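Local coordinates for succinyl-CoA ligase (ADP-forming) subunit alpha (Methanosaeta concilii, PDB 6HXI), which joins a CoA-ligase region and a mainly helical citrate synthase-like C-terminal region in one chain, and is modelled here with coenzyme A, at residues I225-C230 with R313-M318; Y300-R303 with D307-E310; P398-H403 with N512-E517; K462-T467 with E472-E477. One frame throughout, in Å; residues are numbered along the deposited sequence.

Interaction 1 of 4, residues I225-C230 with R313-M318; sequences IKMIAC and RQVYDM
Met227, at the start of strand 227-233, and Tyr316, on helix 308-322, mark the nearest approach of the two backbones, with 7.3 Å between their CA atoms, a spacing that leaves room for side chains to fill the gap. Most of the filling is done by Met227, whose CB points at the helix. Its chain runs straight through chi2, and the bend at chi3 (132°) then turns CE aside, so that it lies along the helix and rests on Val315. Three consecutive methionine atoms therefore find partners. CG meets CG1 of Val315 at 3.7 Å. SD lies 3.9 Å from CB of Tyr316, where only the root of the tyrosine is involved. CE reaches the Val315 branch point, 4.0 Å from its CB. Val315 presents CG1 because that methyl stands anti to the backbone N (chi1 175°), and its side chain crosses the methionine obliquely. All three residues are buried and the meeting is wholly apolar. Met227 also touches Val172 of strand 172-176, so it lies where strand, strand and helix converge. Its neighbour Ile228 points away from helix 308-322 and packs on Ile216 and Tyr219 of helix 212-221. Successive residues of the strand, itself flanked by parallel strands 172-176 and 255-260, thus face opposite helix layers, consistent with the alpha/beta/alpha sandwich of the flavodoxin-like domain in CoA ligases.

Interaction 2 of 4, residues Y300-R303 with D307-E310; sequences YVPR and DYGE
Arg303 and Asp307 make the central bond: the backbone N of Arg303 donates to OD2 of Asp307 over 2.8 Å. The N-H...O angle of 166° makes this bond nearly straight, and the donor comes in on the syn side of the oxygen, 30° out of the carboxylate plane. Beside it the aspartate packs on carbon. Its OD2 also rests against CB of Arg303 and CB of Pro302, while the main-chain O of Asp307 sits 3.4 Å from that same Pro302 CB. The proline ring goes on to reach Tyr308, its CG 4.3 Å from CD2 of the phenol ring in an oblique approach.

One step further out, the other carboxylate oxygen, OD1, accepts a hydrogen bond from the N of Ser304, so two successive backbone N-H groups of the preceding loop each bind one carboxylate oxygen. The torsion of Asp307 (chi1 50°) sets CG between its backbone N and carbonyl carbon, turned back toward the loop; although the residue occupies the N-cap position, its side chain makes no capping bond. The Arg303 guanidinium adds charge alone: NE is 4.2 Å from OD1 of Asp307, with that oxygen well out of the guanidinium plane. Arg303 also packs on Asp292 of the neighbouring citrate lyase chain.

The short connection thus folds back on the first turn of helix 308-322. Pro302 and Tyr308 both lie against Trp258 of strand 255-260, and Tyr308 continues across to Ala229 and Leu231 of strand 227-233.

Interaction 3 of 4, residues P398-H403 with N512-E517; sequences PEYAAH and NFPSTE
Tyr400 of helix 399-412 supplies about half of the surface buried here, and Pro514 and Phe513 answer it from the connection after helix 500-512. The proline sits over one face of the tyrosine ring in a CH-pi contact: its CD is 3.6 Å from the Tyr400 ring centroid, 24° off the normal, and is closest to CZ, at 3.4 Å. The opposite face carries CB of Ala401, toward the rim, so the phenol is held between its own helix and the proline. Its chi1 of 72° sets CG between the backbone N and the carbonyl carbon, directing the ring across to the loop. Both segments belong to the helical citrate synthase-like region, where the contact ties the start of one helix to the link between helices 500-512 and 517-530. Phe513 meets the tyrosine obliquely, CD1 of Phe513 lying 3.7 Å from CD2 of Tyr400 with the ring planes at 54°. That phenylalanine also packs edge-to-face with Phe404 and against Leu551 of helix 540-555. Near the root of Tyr400, its CG is 3.8 Å from the main-chain O of Asn512, while the amide ND2 of Asn512 is bonded back to the O of Tyr508.

Interaction 4 of 4, residues K462-T467 with E472-E477; sequences KRAQET and EQFVGE
Ala464 and Phe474 form the tight half of this contact. The methyl CB of Ala464 lies over one face of the phenyl ring, 3.8 Å from the Phe474 centroid and 22° off the ring normal, a CH-pi contact offset toward the rim. It is closest to the CG and CD1 side of the ring, with CB of Ala464 3.6 Å from CD1 of Phe474. Both residues are buried, and both also touch Tyr521 of helix 517-530, while Phe461 meets the phenylalanine edge-to-face. Such a small side chain lets the backbones come near: the CA atoms of Ala464 and Phe474 are 6.1 Å apart, although the local helix axes pass at 10.3 Å.

The two segments lie on consecutive helices, 453-466 and 471-480, joined by a short turn within the citrate synthase-like region; at 133° between their directions, the helices splay well away from antiparallel. The Phe474 side chain is about 8 Å from a bound coenzyme A.

Toward the partly exposed side the packing gives way to charge. Arg463, bent at chi3, brings its guanidinium round to Glu477, but the salt bridge from NH2 of Arg463 to OE1 of Glu477 is long at 3.3 Å and meets the guanidinium obliquely. Each group has its stronger partner outside the contact, Glu460 for Arg463 and Lys481 for Glu477, so the bridge between the helices is probably the secondary one. The same NH2 of Arg463 stands at the edge of the Phe474 ring, near its plane, 3.7 Å from CE1.

Overall arrangement
The four contacts form two pairs on opposite sides of the chain's centre, with interactions 1 and 3 about 87 Å apart between centres. Interactions 1 and 2 share helix 308-322 and touch: Tyr308 OH lies 2.9 Å from Cys230 O, a weak but probable hydrogen bond. Interaction 1 is entirely buried and apolar, whereas interaction 2, at the helix start, adds a charged group bonded to backbone. In the C-terminal region, interaction 3 ties a helix start to an interhelical connection and interaction 4 packs two helices together, their centres about 24 Å apart; both are partly buried and place a CH-pi contact over an aromatic face. Interaction 4 alone has a salt bridge between its segments, toward its more exposed side.

Interaction 1 of 4, residues I225-C230 with R313-M318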
loop_
_atom_site.group_PDB
_atom_site.type_symbol
_atom_site.label_atom_id
_atom_site.label_comp_id
_atom_site.label_asym_id
_atom_site.label_seq_id
_atom_site.Cartn_x
_atom_site.Cartn_y
_atom_site.Cartn_z
ATOM N N ILE B 225 -0.205 -40.231 55.041
ATOM C CA ILE B 225 -1.649 -40.454 55.161
ATOM C C ILE B 225 -1.935 -41.355 56.377
ATOM O O ILE B 225 -1.393 -42.464 56.472
ATOM C CB ILE B 225 -2.229 -41.036 53.833
ATOM C CG1 ILE B 225 -2.206 -39.969 52.713
ATOM C CG2 ILE B 225 -3.654 -41.626 54.023
ATOM C CD1 ILE B 225 -2.220 -40.486 51.271
ATOM N N LYS B 226 -2.803 -40.872 57.290
ATOM C CA LYS B 226 -3.226 -41.584 58.504
ATOM C C LYS B 226 -4.743 -41.888 58.446
ATOM O O LYS B 226 -5.263 -42.637 59.267
ATOM C CB LYS B 226 -2.924 -40.730 59.758
ATOM C CG LYS B 226 -1.609 -39.949 59.735
ATOM C CD LYS B 226 -0.378 -40.822 59.925
ATOM C CE LYS B 226 0.881 -40.002 59.975
ATOM N NZ LYS B 226 2.079 -40.869 59.946
ATOM N N MET B 227 -5.445 -41.305 57.468
ATOM C CA MET B 227 -6.893 -41.417 57.351
ATOM C C MET B 227 -7.317 -41.600 55.894
ATOM O O MET B 227 -6.809 -40.888 55.021
ATOM C CB MET B 227 -7.455 -40.094 57.871
ATOM C CG MET B 227 -8.720 -40.201 58.606
ATOM S SD MET B 227 -9.179 -38.525 59.087
ATOM C CE MET B 227 -10.833 -38.537 58.580
ATOM N N ILE B 228 -8.258 -42.534 55.623
ATOM C CA ILE B 228 -8.784 -42.746 54.260
ATOM C C ILE B 228 -10.283 -42.388 54.223
ATOM O O ILE B 228 -11.009 -42.655 55.170
ATOM C CB ILE B 228 -8.459 -44.141 53.635
ATOM C CG1 ILE B 228 -6.971 -44.547 53.871
ATOM C CG2 ILE B 228 -8.803 -44.165 52.124
ATOM C CD1 ILE B 228 -6.615 -46.035 53.626
ATOM N N ALA B 229 -10.720 -41.696 53.179
ATOM C CA ALA B 229 -12.120 -41.300 53.037
ATOM C C ALA B 229 -12.567 -41.565 51.615
ATOM O O ALA B 229 -11.841 -41.224 50.685
ATOM C CB ALA B 229 -12.283 -39.823 53.371
ATOM N N CYS B 230 -13.737 -42.194 51.425
ATOM C CA CYS B 230 -14.216 -42.381 50.058
ATOM C C CYS B 230 -15.708 -42.172 49.907
ATOM O O CYS B 230 -16.468 -42.287 50.857
ATOM C CB CYS B 230 -13.764 -43.700 49.447
ATOM S SG CYS B 230 -14.544 -45.147 50.156
ATOM N N ARG B 313 -14.650 -35.770 61.099
ATOM C CA ARG B 313 -14.299 -35.089 62.353
ATOM C C ARG B 313 -14.051 -36.087 63.478
ATOM O O ARG B 313 -13.088 -35.924 64.226
ATOM C CB ARG B 313 -15.397 -34.087 62.758
ATOM C CG ARG B 313 -15.027 -33.141 63.891
ATOM C CD ARG B 313 -15.948 -31.940 63.874
ATOM N NE ARG B 313 -15.587 -30.935 64.874
ATOM C CZ ARG B 313 -15.697 -29.620 64.696
ATOM N NH1 ARG B 313 -16.135 -29.132 63.539
ATOM N NH2 ARG B 313 -15.364 -28.783 65.670
ATOM N N GLN B 314 -14.899 -37.129 63.565
ATOM C CA GLN B 314 -14.828 -38.181 64.574
ATOM C C GLN B 314 -13.563 -39.021 64.428
ATOM O O GLN B 314 -12.902 -39.291 65.428
ATOM C CB GLN B 314 -16.079 -39.065 64.509
ATOM C CG GLN B 314 -17.209 -38.593 65.407
ATOM C CD GLN B 314 -18.456 -39.407 65.185
ATOM O OE1 GLN B 314 -19.408 -38.940 64.560
ATOM N NE2 GLN B 314 -18.459 -40.656 65.653
ATOM N N VAL B 315 -13.244 -39.434 63.187
ATOM C CA VAL B 315 -12.074 -40.254 62.874
ATOM C C VAL B 315 -10.767 -39.455 63.036
ATOM O O VAL B 315 -9.791 -40.002 63.555
ATOM C CB VAL B 315 -12.198 -40.943 61.495
ATOM C CG1 VAL B 315 -10.928 -41.693 61.141
ATOM C CG2 VAL B 315 -13.390 -41.899 61.472
ATOM N N TYR B 316 -10.755 -38.168 62.609
ATOM C CA TYR B 316 -9.599 -37.287 62.758
ATOM C C TYR B 316 -9.301 -37.075 64.257
ATOM O O TYR B 316 -8.159 -37.271 64.677
ATOM C CB TYR B 316 -9.799 -35.949 61.994
ATOM C CG TYR B 316 -8.716 -34.914 62.245
ATOM C CD1 TYR B 316 -7.487 -34.985 61.590
ATOM C CD2 TYR B 316 -8.922 -33.861 63.134
ATOM C CE1 TYR B 316 -6.476 -34.058 61.847
ATOM C CE2 TYR B 316 -7.917 -32.933 63.404
ATOM C CZ TYR B 316 -6.696 -33.033 62.755
ATOM O OH TYR B 316 -5.706 -32.110 63.011
ATOM N N ASP B 317 -10.334 -36.739 65.063
ATOM C CA ASP B 317 -10.212 -36.527 66.511
ATOM C C ASP B 317 -9.618 -37.743 67.202
ATOM O O ASP B 317 -8.786 -37.580 68.089
ATOM C CB ASP B 317 -11.557 -36.137 67.148
ATOM C CG ASP B 317 -11.976 -34.684 66.941
ATOM O OD1 ASP B 317 -11.228 -33.929 66.266
ATOM O OD2 ASP B 317 -13.061 -34.303 67.437
ATOM N N MET B 318 -10.011 -38.954 66.775
ATOM C CA MET B 318 -9.496 -40.223 67.282
ATOM C C MET B 318 -7.989 -40.340 66.989
ATOM O O MET B 318 -7.243 -40.785 67.859
ATOM C CB MET B 318 -10.287 -41.379 66.660
ATOM C CG MET B 318 -9.711 -42.754 66.911
ATOM S SD MET B 318 -10.597 -44.000 65.937
ATOM C CE MET B 318 -9.839 -43.788 64.337
#

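Interaction 2 of 4, residues Y300-R303 with D307-E310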
loop_
_atom_site.group_PDB
_atom_site.type_symbol
_atom_site.label_atom_id
_atom_site.label_comp_id
_atom_site.label_asym_id
_atom_site.label_seq_id
_atom_site.Cartn_x
_atom_site.Cartn_y
_atom_site.Cartn_z
ATOM N N TYR B 300 -16.132 -46.586 58.667
ATOM C CA TYR B 300 -16.907 -45.577 59.384
ATOM C C TYR B 300 -17.923 -45.029 58.369
ATOM O O TYR B 300 -17.553 -44.332 57.415
ATOM C CB TYR B 300 -15.973 -44.495 59.949
ATOM C CG TYR B 300 -15.038 -45.033 61.008
ATOM C CD1 TYR B 300 -13.843 -45.659 60.660
ATOM C CD2 TYR B 300 -15.359 -44.943 62.359
ATOM C CE1 TYR B 300 -12.998 -46.198 61.633
ATOM C CE2 TYR B 300 -14.501 -45.438 63.342
ATOM C CZ TYR B 300 -13.329 -46.081 62.973
ATOM O OH TYR B 300 -12.481 -46.583 63.934
ATOM N N VAL B 301 -19.189 -45.465 58.502
ATOM C CA VAL B 301 -20.258 -45.112 57.556
ATOM C C VAL B 301 -21.271 -44.139 58.183
ATOM O O VAL B 301 -21.878 -44.497 59.188
ATOM C CB VAL B 301 -20.936 -46.386 56.966
ATOM C CG1 VAL B 301 -21.975 -46.028 55.902
ATOM C CG2 VAL B 301 -19.902 -47.356 56.397
ATOM N N PRO B 302 -21.498 -42.929 57.616
ATOM C CA PRO B 302 -22.498 -42.017 58.204
ATOM C C PRO B 302 -23.949 -42.469 57.958
ATOM O O PRO B 302 -24.169 -43.429 57.218
ATOM C CB PRO B 302 -22.195 -40.681 57.506
ATOM C CG PRO B 302 -21.651 -41.059 56.200
ATOM C CD PRO B 302 -20.876 -42.332 56.417
ATOM N N ARG B 303 -24.929 -41.778 58.572
ATOM C CA ARG B 303 -26.374 -42.056 58.437
ATOM C C ARG B 303 -26.858 -41.630 57.029
ATOM O O ARG B 303 -27.709 -42.292 56.435
ATOM C CB ARG B 303 -27.150 -41.306 59.548
ATOM C CG ARG B 303 -28.560 -41.830 59.893
ATOM C CD ARG B 303 -29.699 -41.163 59.117
ATOM N NE ARG B 303 -29.493 -39.725 58.906
ATOM C CZ ARG B 303 -30.110 -38.998 57.978
ATOM N NH1 ARG B 303 -30.995 -39.563 57.163
ATOM N NH2 ARG B 303 -29.842 -37.707 57.850
ATOM N N ASP B 307 -24.164 -36.145 57.280
ATOM C CA ASP B 307 -23.203 -36.359 58.355
ATOM C C ASP B 307 -21.859 -37.001 57.866
ATOM O O ASP B 307 -21.216 -37.680 58.657
ATOM C CB ASP B 307 -23.824 -37.108 59.559
ATOM C CG ASP B 307 -24.595 -38.374 59.259
ATOM O OD1 ASP B 307 -25.536 -38.318 58.433
ATOM O OD2 ASP B 307 -24.342 -39.394 59.939
ATOM N N TYR B 308 -21.392 -36.718 56.602
ATOM C CA TYR B 308 -20.084 -37.208 56.103
ATOM C C TYR B 308 -18.942 -36.516 56.876
ATOM O O TYR B 308 -18.099 -37.198 57.459
ATOM C CB TYR B 308 -19.911 -37.004 54.567
ATOM C CG TYR B 308 -18.759 -37.790 53.969
ATOM C CD1 TYR B 308 -17.465 -37.270 53.950
ATOM C CD2 TYR B 308 -18.954 -39.065 53.448
ATOM C CE1 TYR B 308 -16.399 -37.995 53.419
ATOM C CE2 TYR B 308 -17.896 -39.799 52.905
ATOM C CZ TYR B 308 -16.622 -39.257 52.891
ATOM O OH TYR B 308 -15.588 -39.981 52.358
ATOM N N GLY B 309 -18.937 -35.180 56.875
ATOM C CA GLY B 309 -17.938 -34.364 57.561
ATOM C C GLY B 309 -17.849 -34.674 59.037
ATOM O O GLY B 309 -16.752 -34.720 59.599
ATOM N N GLU B 310 -18.997 -34.932 59.669
ATOM C CA GLU B 310 -19.002 -35.275 61.088
ATOM C C GLU B 310 -18.233 -36.588 61.341
ATOM O O GLU B 310 -17.405 -36.637 62.250
ATOM C CB GLU B 310 -20.419 -35.263 61.675
ATOM C CG GLU B 310 -20.496 -35.581 63.171
ATOM C CD GLU B 310 -19.458 -34.963 64.103
ATOM O OE1 GLU B 310 -18.983 -35.690 65.008
ATOM O OE2 GLU B 310 -19.120 -33.765 63.938
#

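Interaction 3 of 4, residues P398-H403 with N512-E517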
loop_
_atom_site.group_PDB
_atom_site.type_symbol
_atom_site.label_atom_id
_atom_site.label_comp_id
_atom_site.label_asym_id
_atom_site.label_seq_id
_atom_site.Cartn_x
_atom_site.Cartn_y
_atom_site.Cartn_z
ATOM N N PRO B 398 -32.404 8.410 -0.247
ATOM C CA PRO B 398 -33.524 8.097 -1.147
ATOM C C PRO B 398 -33.029 7.245 -2.308
ATOM O O PRO B 398 -31.827 7.245 -2.607
ATOM C CB PRO B 398 -34.041 9.469 -1.594
ATOM C CG PRO B 398 -33.015 10.446 -1.201
ATOM C CD PRO B 398 -32.048 9.849 -0.257
ATOM N N GLU B 399 -33.934 6.503 -2.933
ATOM C CA GLU B 399 -33.652 5.616 -4.076
ATOM C C GLU B 399 -32.825 6.263 -5.194
ATOM O O GLU B 399 -31.858 5.642 -5.617
ATOM C CB GLU B 399 -34.952 4.996 -4.645
ATOM C CG GLU B 399 -35.524 3.970 -3.659
ATOM C CD GLU B 399 -36.795 3.233 -4.026
ATOM O OE1 GLU B 399 -36.936 2.845 -5.210
ATOM O OE2 GLU B 399 -37.612 2.977 -3.110
ATOM N N TYR B 400 -33.132 7.512 -5.618
ATOM C CA TYR B 400 -32.351 8.174 -6.657
ATOM C C TYR B 400 -30.897 8.444 -6.243
ATOM O O TYR B 400 -30.017 8.453 -7.103
ATOM C CB TYR B 400 -33.010 9.481 -7.190
ATOM C CG TYR B 400 -32.936 10.617 -6.189
ATOM C CD1 TYR B 400 -33.910 10.770 -5.215
ATOM C CD2 TYR B 400 -31.822 11.459 -6.138
ATOM C CE1 TYR B 400 -33.828 11.774 -4.263
ATOM C CE2 TYR B 400 -31.682 12.411 -5.123
ATOM C CZ TYR B 400 -32.693 12.561 -4.188
ATOM O OH TYR B 400 -32.697 13.546 -3.230
ATOM N N ALA B 401 -30.653 8.725 -4.954
ATOM C CA ALA B 401 -29.297 8.986 -4.462
ATOM C C ALA B 401 -28.476 7.655 -4.422
ATOM O O ALA B 401 -27.374 7.604 -4.950
ATOM C CB ALA B 401 -29.353 9.652 -3.074
ATOM N N ALA B 402 -29.040 6.577 -3.851
ATOM C CA ALA B 402 -28.382 5.264 -3.777
ATOM C C ALA B 402 -28.107 4.718 -5.199
ATOM O O ALA B 402 -27.040 4.195 -5.429
ATOM C CB ALA B 402 -29.264 4.293 -2.992
ATOM N N HIS B 403 -29.027 4.909 -6.160
ATOM C CA HIS B 403 -28.803 4.469 -7.534
ATOM C C HIS B 403 -27.757 5.311 -8.226
ATOM O O HIS B 403 -27.038 4.793 -9.064
ATOM C CB HIS B 403 -30.109 4.480 -8.340
ATOM C CG HIS B 403 -29.988 3.865 -9.706
ATOM N ND1 HIS B 403 -29.582 4.623 -10.821
ATOM C CD2 HIS B 403 -30.253 2.602 -10.118
ATOM C CE1 HIS B 403 -29.630 3.798 -11.863
ATOM N NE2 HIS B 403 -30.033 2.575 -11.499
ATOM N N ASN B 512 -34.032 12.557 -12.611
ATOM C CA ASN B 512 -34.378 12.043 -11.276
ATOM C C ASN B 512 -34.011 12.884 -10.041
ATOM O O ASN B 512 -34.580 12.638 -8.979
ATOM C CB ASN B 512 -33.770 10.636 -11.111
ATOM C CG ASN B 512 -34.297 9.651 -12.132
ATOM O OD1 ASN B 512 -35.412 9.140 -12.024
ATOM N ND2 ASN B 512 -33.554 9.443 -13.191
ATOM N N PHE B 513 -33.092 13.844 -10.146
ATOM C CA PHE B 513 -32.760 14.620 -8.948
ATOM C C PHE B 513 -33.785 15.676 -8.647
ATOM O O PHE B 513 -34.086 16.485 -9.531
ATOM C CB PHE B 513 -31.382 15.298 -9.046
ATOM C CG PHE B 513 -30.144 14.465 -8.850
ATOM C CD1 PHE B 513 -30.177 13.082 -9.032
ATOM C CD2 PHE B 513 -28.906 15.076 -8.590
ATOM C CE1 PHE B 513 -29.010 12.331 -8.939
ATOM C CE2 PHE B 513 -27.761 14.327 -8.486
ATOM C CZ PHE B 513 -27.813 12.962 -8.686
ATOM N N PRO B 514 -34.247 15.777 -7.390
ATOM C CA PRO B 514 -35.188 16.851 -7.045
ATOM C C PRO B 514 -34.672 18.244 -7.414
ATOM O O PRO B 514 -35.443 19.051 -7.938
ATOM C CB PRO B 514 -35.387 16.665 -5.540
ATOM C CG PRO B 514 -35.183 15.184 -5.336
ATOM C CD PRO B 514 -34.022 14.883 -6.234
ATOM N N SER B 515 -33.361 18.500 -7.201
ATOM C CA SER B 515 -32.674 19.754 -7.537
ATOM C C SER B 515 -31.310 19.495 -8.189
ATOM O O SER B 515 -30.598 18.585 -7.776
ATOM C CB SER B 515 -32.474 20.617 -6.298
ATOM O OG SER B 515 -31.479 20.070 -5.451
ATOM N N THR B 516 -30.958 20.312 -9.200
ATOM C CA THR B 516 -29.686 20.278 -9.945
ATOM C C THR B 516 -29.174 21.729 -10.084
ATOM O O THR B 516 -28.825 22.142 -11.189
ATOM C CB THR B 516 -29.866 19.613 -11.342
ATOM O OG1 THR B 516 -30.699 20.441 -12.151
ATOM C CG2 THR B 516 -30.452 18.187 -11.285
ATOM N N GLU B 517 -29.156 22.511 -8.981
ATOM C CA GLU B 517 -28.710 23.916 -8.967
ATOM C C GLU B 517 -27.222 24.082 -9.354
ATOM O O GLU B 517 -26.885 24.951 -10.171
ATOM C CB GLU B 517 -28.977 24.525 -7.588
ATOM C CG GLU B 517 -29.026 26.049 -7.566
ATOM C CD GLU B 517 -29.161 26.718 -6.206
ATOM O OE1 GLU B 517 -28.662 26.158 -5.199
ATOM O OE2 GLU B 517 -29.707 27.844 -6.162
#

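Interaction 4 of 4, residues K462-T467 with E472-E477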
loop_
_atom_site.group_PDB
_atom_site.type_symbol
_atom_site.label_atom_id
_atom_site.label_comp_id
_atom_site.label_asym_id
_atom_site.label_seq_id
_atom_site.Cartn_x
_atom_site.Cartn_y
_atom_site.Cartn_z
ATOM N N LYS B 462 -18.653 24.662 -6.232
ATOM C CA LYS B 462 -19.485 24.979 -5.059
ATOM C C LYS B 462 -19.166 26.410 -4.550
ATOM O O LYS B 462 -20.074 27.205 -4.354
ATOM C CB LYS B 462 -19.290 23.933 -3.939
ATOM C CG LYS B 462 -20.393 23.926 -2.918
ATOM C CD LYS B 462 -19.973 23.388 -1.566
ATOM C CE LYS B 462 -21.149 23.560 -0.640
ATOM N NZ LYS B 462 -20.771 24.045 0.711
ATOM N N ARG B 463 -17.880 26.727 -4.385
ATOM C CA ARG B 463 -17.398 28.029 -3.919
ATOM C C ARG B 463 -17.861 29.168 -4.850
ATOM O O ARG B 463 -18.470 30.119 -4.379
ATOM C CB ARG B 463 -15.865 27.999 -3.753
ATOM C CG ARG B 463 -15.246 29.347 -3.389
ATOM C CD ARG B 463 -13.754 29.408 -3.666
ATOM N NE ARG B 463 -13.417 29.103 -5.062
ATOM C CZ ARG B 463 -13.428 29.980 -6.063
ATOM N NH1 ARG B 463 -13.776 31.244 -5.847
ATOM N NH2 ARG B 463 -13.104 29.596 -7.290
ATOM N N ALA B 464 -17.654 29.041 -6.151
ATOM C CA ALA B 464 -18.065 30.058 -7.109
ATOM C C ALA B 464 -19.548 30.356 -7.003
ATOM O O ALA B 464 -19.925 31.509 -6.827
ATOM C CB ALA B 464 -17.707 29.623 -8.525
ATOM N N GLN B 465 -20.388 29.308 -7.063
ATOM C CA GLN B 465 -21.832 29.391 -7.012
ATOM C C GLN B 465 -22.329 29.907 -5.668
ATOM O O GLN B 465 -23.296 30.655 -5.658
ATOM C CB GLN B 465 -22.416 28.019 -7.352
ATOM C CG GLN B 465 -23.897 28.014 -7.737
ATOM C CD GLN B 465 -24.822 27.450 -6.695
ATOM O OE1 GLN B 465 -24.418 26.807 -5.723
ATOM N NE2 GLN B 465 -26.101 27.643 -6.911
ATOM N N GLU B 466 -21.657 29.553 -4.554
ATOM C CA GLU B 466 -22.015 29.987 -3.185
ATOM C C GLU B 466 -21.723 31.481 -3.003
ATOM O O GLU B 466 -22.627 32.254 -2.665
ATOM C CB GLU B 466 -21.202 29.225 -2.111
ATOM C CG GLU B 466 -21.816 27.956 -1.556
ATOM C CD GLU B 466 -20.908 27.245 -0.569
ATOM O OE1 GLU B 466 -21.421 26.762 0.464
ATOM O OE2 GLU B 466 -19.679 27.194 -0.810
ATOM N N THR B 467 -20.442 31.878 -3.234
ATOM C CA THR B 467 -19.958 33.258 -3.096
ATOM C C THR B 467 -20.659 34.223 -4.078
ATOM O O THR B 467 -20.376 35.421 -4.074
ATOM C CB THR B 467 -18.426 33.324 -3.162
ATOM O OG1 THR B 467 -17.979 33.008 -4.482
ATOM C CG2 THR B 467 -17.751 32.419 -2.130
ATOM N N GLU B 472 -19.322 33.799 -15.713
ATOM C CA GLU B 472 -18.328 34.611 -16.451
ATOM C C GLU B 472 -17.202 35.059 -15.531
ATOM O O GLU B 472 -16.044 34.953 -15.909
ATOM C CB GLU B 472 -18.978 35.845 -17.123
ATOM C CG GLU B 472 -20.265 35.583 -17.903
ATOM C CD GLU B 472 -21.523 35.387 -17.074
ATOM O OE1 GLU B 472 -21.910 36.330 -16.345
ATOM O OE2 GLU B 472 -22.121 34.287 -17.153
ATOM N N GLN B 473 -17.548 35.501 -14.305
ATOM C CA GLN B 473 -16.602 35.939 -13.276
ATOM C C GLN B 473 -15.738 34.798 -12.792
ATOM O O GLN B 473 -14.550 35.010 -12.558
ATOM C CB GLN B 473 -17.320 36.621 -12.094
ATOM C CG GLN B 473 -17.922 37.980 -12.455
ATOM C CD GLN B 473 -18.552 38.660 -11.268
ATOM O OE1 GLN B 473 -19.583 38.220 -10.744
ATOM N NE2 GLN B 473 -17.949 39.764 -10.832
ATOM N N PHE B 474 -16.323 33.584 -12.648
ATOM C CA PHE B 474 -15.601 32.382 -12.226
ATOM C C PHE B 474 -14.605 31.988 -13.309
ATOM O O PHE B 474 -13.423 31.788 -13.009
ATOM C CB PHE B 474 -16.580 31.224 -11.928
ATOM C CG PHE B 474 -15.970 29.850 -11.689
ATOM C CD1 PHE B 474 -14.930 29.676 -10.770
ATOM C CD2 PHE B 474 -16.497 28.720 -12.311
ATOM C CE1 PHE B 474 -14.430 28.402 -10.484
ATOM C CE2 PHE B 474 -15.983 27.453 -12.037
ATOM C CZ PHE B 474 -14.960 27.303 -11.109
ATOM N N VAL B 475 -15.074 31.923 -14.577
ATOM C CA VAL B 475 -14.229 31.606 -15.740
ATOM C C VAL B 475 -13.072 32.620 -15.796
ATOM O O VAL B 475 -11.916 32.207 -15.834
ATOM C CB VAL B 475 -15.068 31.499 -17.050
ATOM C CG1 VAL B 475 -14.189 31.395 -18.301
ATOM C CG2 VAL B 475 -16.037 30.322 -16.978
ATOM N N GLY B 476 -13.396 33.913 -15.661
ATOM C CA GLY B 476 -12.420 35.003 -15.643
ATOM C C GLY B 476 -11.408 34.932 -14.509
ATOM O O GLY B 476 -10.212 35.054 -14.752
ATOM N N GLU B 477 -11.871 34.725 -13.258
ATOM C CA GLU B 477 -11.013 34.613 -12.066
ATOM C C GLU B 477 -9.971 33.476 -12.204
ATOM O O GLU B 477 -8.789 33.669 -11.901
ATOM C CB GLU B 477 -11.883 34.403 -10.793
ATOM C CG GLU B 477 -11.083 34.145 -9.523
ATOM C CD GLU B 477 -11.821 33.501 -8.367
ATOM O OE1 GLU B 477 -11.449 32.367 -7.987
ATOM O OE2 GLU B 477 -12.725 34.155 -7.800
#